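Putative TOXIN related protein (Parabacteroides distasonis ATCC 8503, PDB 3K0Y) is of unknown function, a putative toxin-related protein of the NigD-like family that probably joins an N-terminal OB domain to a C-terminal beta sandwich. Local coordinates at residues 133-141 / 148-156. Sequence-based numbering, arbitrary orientation.
Sequences AHFINLIQP and YTLEFRHNA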
loop_
_atom_site.group_PDB
_atom_site.type_symbol
_atom_site.label_atom_id
_atom_site.label_comp_id
_atom_site.label_asym_id
_atom_site.label_seq_id
_atom_site.Cartn_x
_atom_site.Cartn_y
_atom_site.Cartn_z
ATOM N N ALA A 133 9.973 -16.864 -1.350
ATOM C CA ALA A 133 9.133 -15.735 -1.065
ATOM C C ALA A 133 9.978 -14.444 -0.917
ATOM O O ALA A 133 11.018 -14.453 -0.273
ATOM C CB ALA A 133 8.349 -16.053 0.250
ATOM N N HIS A 134 9.542 -13.353 -1.543
ATOM C CA HIS A 134 10.217 -12.068 -1.435
ATOM C C HIS A 134 9.647 -11.267 -0.246
ATOM O O HIS A 134 8.472 -11.343 0.017
ATOM C CB HIS A 134 10.053 -11.268 -2.718
ATOM C CG HIS A 134 10.630 -11.918 -3.932
ATOM N ND1 HIS A 134 10.935 -11.205 -5.073
ATOM C CD2 HIS A 134 10.932 -13.218 -4.204
ATOM C CE1 HIS A 134 11.428 -12.037 -5.982
ATOM N NE2 HIS A 134 11.441 -13.261 -5.475
ATOM N N PHE A 135 10.506 -10.516 0.453
ATOM C CA PHE A 135 10.142 -9.707 1.621
ATOM C C PHE A 135 10.008 -8.264 1.149
ATOM O O PHE A 135 10.955 -7.731 0.613
ATOM C CB PHE A 135 11.289 -9.809 2.615
ATOM C CG PHE A 135 10.986 -9.377 4.027
ATOM C CD1 PHE A 135 9.722 -9.507 4.588
ATOM C CD2 PHE A 135 12.043 -8.985 4.835
ATOM C CE1 PHE A 135 9.478 -9.200 5.921
ATOM C CE2 PHE A 135 11.837 -8.654 6.184
ATOM C CZ PHE A 135 10.530 -8.780 6.736
ATOM N N ILE A 136 8.858 -7.648 1.411
ATOM C CA ILE A 136 8.448 -6.348 0.859
ATOM C C ILE A 136 8.203 -5.439 2.053
ATOM O O ILE A 136 7.391 -5.765 2.921
ATOM C CB ILE A 136 7.095 -6.454 0.068
ATOM C CG1 ILE A 136 7.131 -7.552 -0.985
ATOM C CG2 ILE A 136 6.754 -5.189 -0.650
ATOM C CD1 ILE A 136 8.242 -7.304 -2.055
ATOM N N ASN A 137 8.898 -4.309 2.113
ATOM C CA ASN A 137 8.734 -3.403 3.252
ATOM C C ASN A 137 8.871 -1.919 2.919
ATOM O O ASN A 137 9.442 -1.536 1.915
ATOM C CB ASN A 137 9.778 -3.713 4.324
ATOM C CG ASN A 137 9.491 -4.989 5.056
ATOM O OD1 ASN A 137 8.622 -5.030 5.916
ATOM N ND2 ASN A 137 10.200 -6.048 4.692
ATOM N N LEU A 138 8.389 -1.109 3.830
ATOM C CA LEU A 138 8.556 0.339 3.769
ATOM C C LEU A 138 9.147 0.743 5.120
ATOM O O LEU A 138 8.572 0.398 6.159
ATOM C CB LEU A 138 7.204 0.998 3.591
ATOM C CG LEU A 138 7.230 2.497 3.298
ATOM C CD1 LEU A 138 7.743 2.730 1.894
ATOM C CD2 LEU A 138 5.815 3.079 3.498
ATOM N N ILE A 139 10.282 1.430 5.097
ATOM C CA ILE A 139 10.971 1.842 6.317
ATOM C C ILE A 139 11.338 3.299 6.337
ATOM O O ILE A 139 11.386 3.974 5.293
ATOM C CB ILE A 139 12.227 1.053 6.553
ATOM C CG1 ILE A 139 13.321 1.411 5.534
ATOM C CG2 ILE A 139 11.894 -0.458 6.545
ATOM C CD1 ILE A 139 14.661 0.693 5.822
ATOM N N GLN A 140 11.557 3.808 7.545
ATOM C CA GLN A 140 12.043 5.205 7.698
ATOM C C GLN A 140 13.500 5.163 8.095
ATOM O O GLN A 140 13.796 4.819 9.245
ATOM C CB GLN A 140 11.263 5.918 8.809
ATOM C CG GLN A 140 9.835 6.228 8.499
ATOM C CD GLN A 140 9.111 6.751 9.721
ATOM O OE1 GLN A 140 8.888 6.020 10.682
ATOM N NE2 GLN A 140 8.714 8.004 9.681
ATOM N N PRO A 141 14.428 5.500 7.186
ATOM C CA PRO A 141 15.802 5.448 7.648
ATOM C C PRO A 141 16.140 6.410 8.828
ATOM O O PRO A 141 17.052 6.150 9.516
ATOM C CB PRO A 141 16.595 5.890 6.410
ATOM C CG PRO A 141 15.641 6.592 5.600
ATOM C CD PRO A 141 14.372 5.907 5.789
ATOM N N TYR A 148 9.217 12.053 6.954
ATOM C CA TYR A 148 8.445 11.892 5.722
ATOM C C TYR A 148 9.267 11.409 4.555
ATOM O O TYR A 148 8.829 11.547 3.412
ATOM C CB TYR A 148 7.753 13.198 5.381
ATOM C CG TYR A 148 6.837 13.626 6.477
ATOM C CD1 TYR A 148 5.718 12.869 6.787
ATOM C CD2 TYR A 148 7.104 14.761 7.248
ATOM C CE1 TYR A 148 4.859 13.240 7.808
ATOM C CE2 TYR A 148 6.223 15.165 8.276
ATOM C CZ TYR A 148 5.115 14.392 8.545
ATOM O OH TYR A 148 4.233 14.714 9.528
ATOM N N THR A 149 10.449 10.861 4.840
ATOM C CA THR A 149 11.310 10.264 3.830
ATOM C C THR A 149 11.293 8.758 4.151
ATOM O O THR A 149 11.681 8.319 5.269
ATOM C CB THR A 149 12.780 10.813 3.809
ATOM O OG1 THR A 149 12.811 12.218 3.488
ATOM C CG2 THR A 149 13.642 10.050 2.776
ATOM N N LEU A 150 10.847 7.970 3.172
ATOM C CA LEU A 150 10.705 6.527 3.317
ATOM C C LEU A 150 11.495 5.782 2.264
ATOM O O LEU A 150 11.868 6.358 1.236
ATOM C CB LEU A 150 9.249 6.147 3.260
ATOM C CG LEU A 150 8.300 6.889 4.195
ATOM C CD1 LEU A 150 6.835 6.735 3.683
ATOM C CD2 LEU A 150 8.397 6.336 5.587
ATOM N N GLU A 151 11.779 4.502 2.536
ATOM C CA GLU A 151 12.422 3.639 1.565
ATOM C C GLU A 151 11.567 2.389 1.345
ATOM O O GLU A 151 11.183 1.711 2.298
ATOM C CB GLU A 151 13.790 3.181 2.043
ATOM C CG GLU A 151 14.774 4.220 2.243
ATOM C CD GLU A 151 16.130 3.697 2.800
ATOM O OE1 GLU A 151 16.241 2.534 3.251
ATOM O OE2 GLU A 151 17.080 4.487 2.769
ATOM N N PHE A 152 11.273 2.098 0.093
ATOM C CA PHE A 152 10.597 0.908 -0.286
ATOM C C PHE A 152 11.674 -0.115 -0.527
ATOM O O PHE A 152 12.542 0.068 -1.346
ATOM C CB PHE A 152 9.764 1.120 -1.552
ATOM C CG PHE A 152 9.149 -0.141 -2.085
ATOM C CD1 PHE A 152 8.227 -0.841 -1.327
ATOM C CD2 PHE A 152 9.504 -0.636 -3.309
ATOM C CE1 PHE A 152 7.666 -2.013 -1.802
ATOM C CE2 PHE A 152 8.938 -1.793 -3.814
ATOM C CZ PHE A 152 8.001 -2.490 -3.062
ATOM N N ARG A 153 11.593 -1.217 0.188
ATOM C CA ARG A 153 12.625 -2.226 0.197
ATOM C C ARG A 153 12.090 -3.579 -0.299
ATOM O O ARG A 153 10.919 -3.942 -0.042
ATOM C CB ARG A 153 13.119 -2.331 1.632
ATOM C CG ARG A 153 13.785 -1.074 2.121
ATOM C CD ARG A 153 15.191 -1.206 1.752
ATOM N NE ARG A 153 16.060 -0.241 2.379
ATOM C CZ ARG A 153 17.373 -0.381 2.399
ATOM N NH1 ARG A 153 17.930 -1.437 1.847
ATOM N NH2 ARG A 153 18.118 0.552 2.935
ATOM N N HIS A 154 12.947 -4.290 -1.048
ATOM C CA HIS A 154 12.632 -5.575 -1.648
ATOM C C HIS A 154 13.813 -6.502 -1.466
ATOM O O HIS A 154 14.954 -6.159 -1.871
ATOM C CB HIS A 154 12.276 -5.377 -3.114
ATOM C CG HIS A 154 12.209 -6.633 -3.941
ATOM N ND1 HIS A 154 13.047 -6.840 -5.008
ATOM C CD2 HIS A 154 11.353 -7.682 -3.930
ATOM C CE1 HIS A 154 12.752 -7.992 -5.588
ATOM N NE2 HIS A 154 11.731 -8.532 -4.945
ATOM N N ASN A 155 13.549 -7.637 -0.812
ATOM C CA ASN A 155 14.539 -8.725 -0.709
ATOM C C ASN A 155 14.035 -9.961 -1.430
ATOM O O ASN A 155 13.055 -10.547 -1.011
ATOM C CB ASN A 155 14.765 -9.101 0.750
ATOM C CG ASN A 155 16.137 -9.694 1.005
ATOM O OD1 ASN A 155 16.712 -10.349 0.162
ATOM N ND2 ASN A 155 16.663 -9.438 2.183
ATOM N N ALA A 156 14.728 -10.352 -2.491
ATOM C CA ALA A 156 14.467 -11.583 -3.267
ATOM C C ALA A 156 15.218 -12.829 -2.741
ATOM O O ALA A 156 15.002 -13.951 -3.250
ATOM C CB ALA A 156 14.869 -11.349 -4.737
#
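Strands 135-139 and 149-155 form an antiparallel beta hairpin in the NigD-like C-terminal beta sandwich domain; 135-139 is an outermost strand of a four-stranded mixed sheet, its outer edge met by the backbone of A90 and by K87. Three hydrogen-bonded pairs, F135 with N155, N137 with R153 and I139 with E151, each give two backbone bonds; F135 N to N155 O measures 2.9 Å and R153 N to N137 O 2.8 Å. I136, L138, F152 and H154 face strand 119-128. On this side I136 CG2 meets F152 CE1 at 3.5 Å, oblique to the ring, while I136 CD1 comes to the edge of the H154 imidazole. L138 CD2 packs on L150 CD1 at 3.8 Å. Near the start of the first strand, H134 ND1 and H154 NE2 are hydrogen-bonded at 2.8 Å, the two rings meeting rim to rim with their planes at 44°. H154 has CG anti to its backbone N (chi1 168°), which carries NE2 across to the neighbouring histidine. A156 covers one face of the H134 ring in a CH-pi contact, CA lying 3.9 Å from the centroid. D159 takes the other nitrogen of H134, and the carbonyl of D104 that of H154. The opposite, mixed face carries I139, E151 and R153, with N137, I139 and R153 meeting helix 97-101 and E151 and R153 touching W191. R153, bent at chi2 (-88°), grips E151 side-on: NE and NH2 both reach OE1, NH2 at 2.7 Å, from the same face of the carboxylate plane. I139 CD1 lies 3.5 Å from E151 OE1. The hairpin thus packs a largely apolar face, H154 its polar member, on strand 119-128; behind it E151 and D98 probably balance the buried arginine's charge, and with G102 O fix its guanidinium.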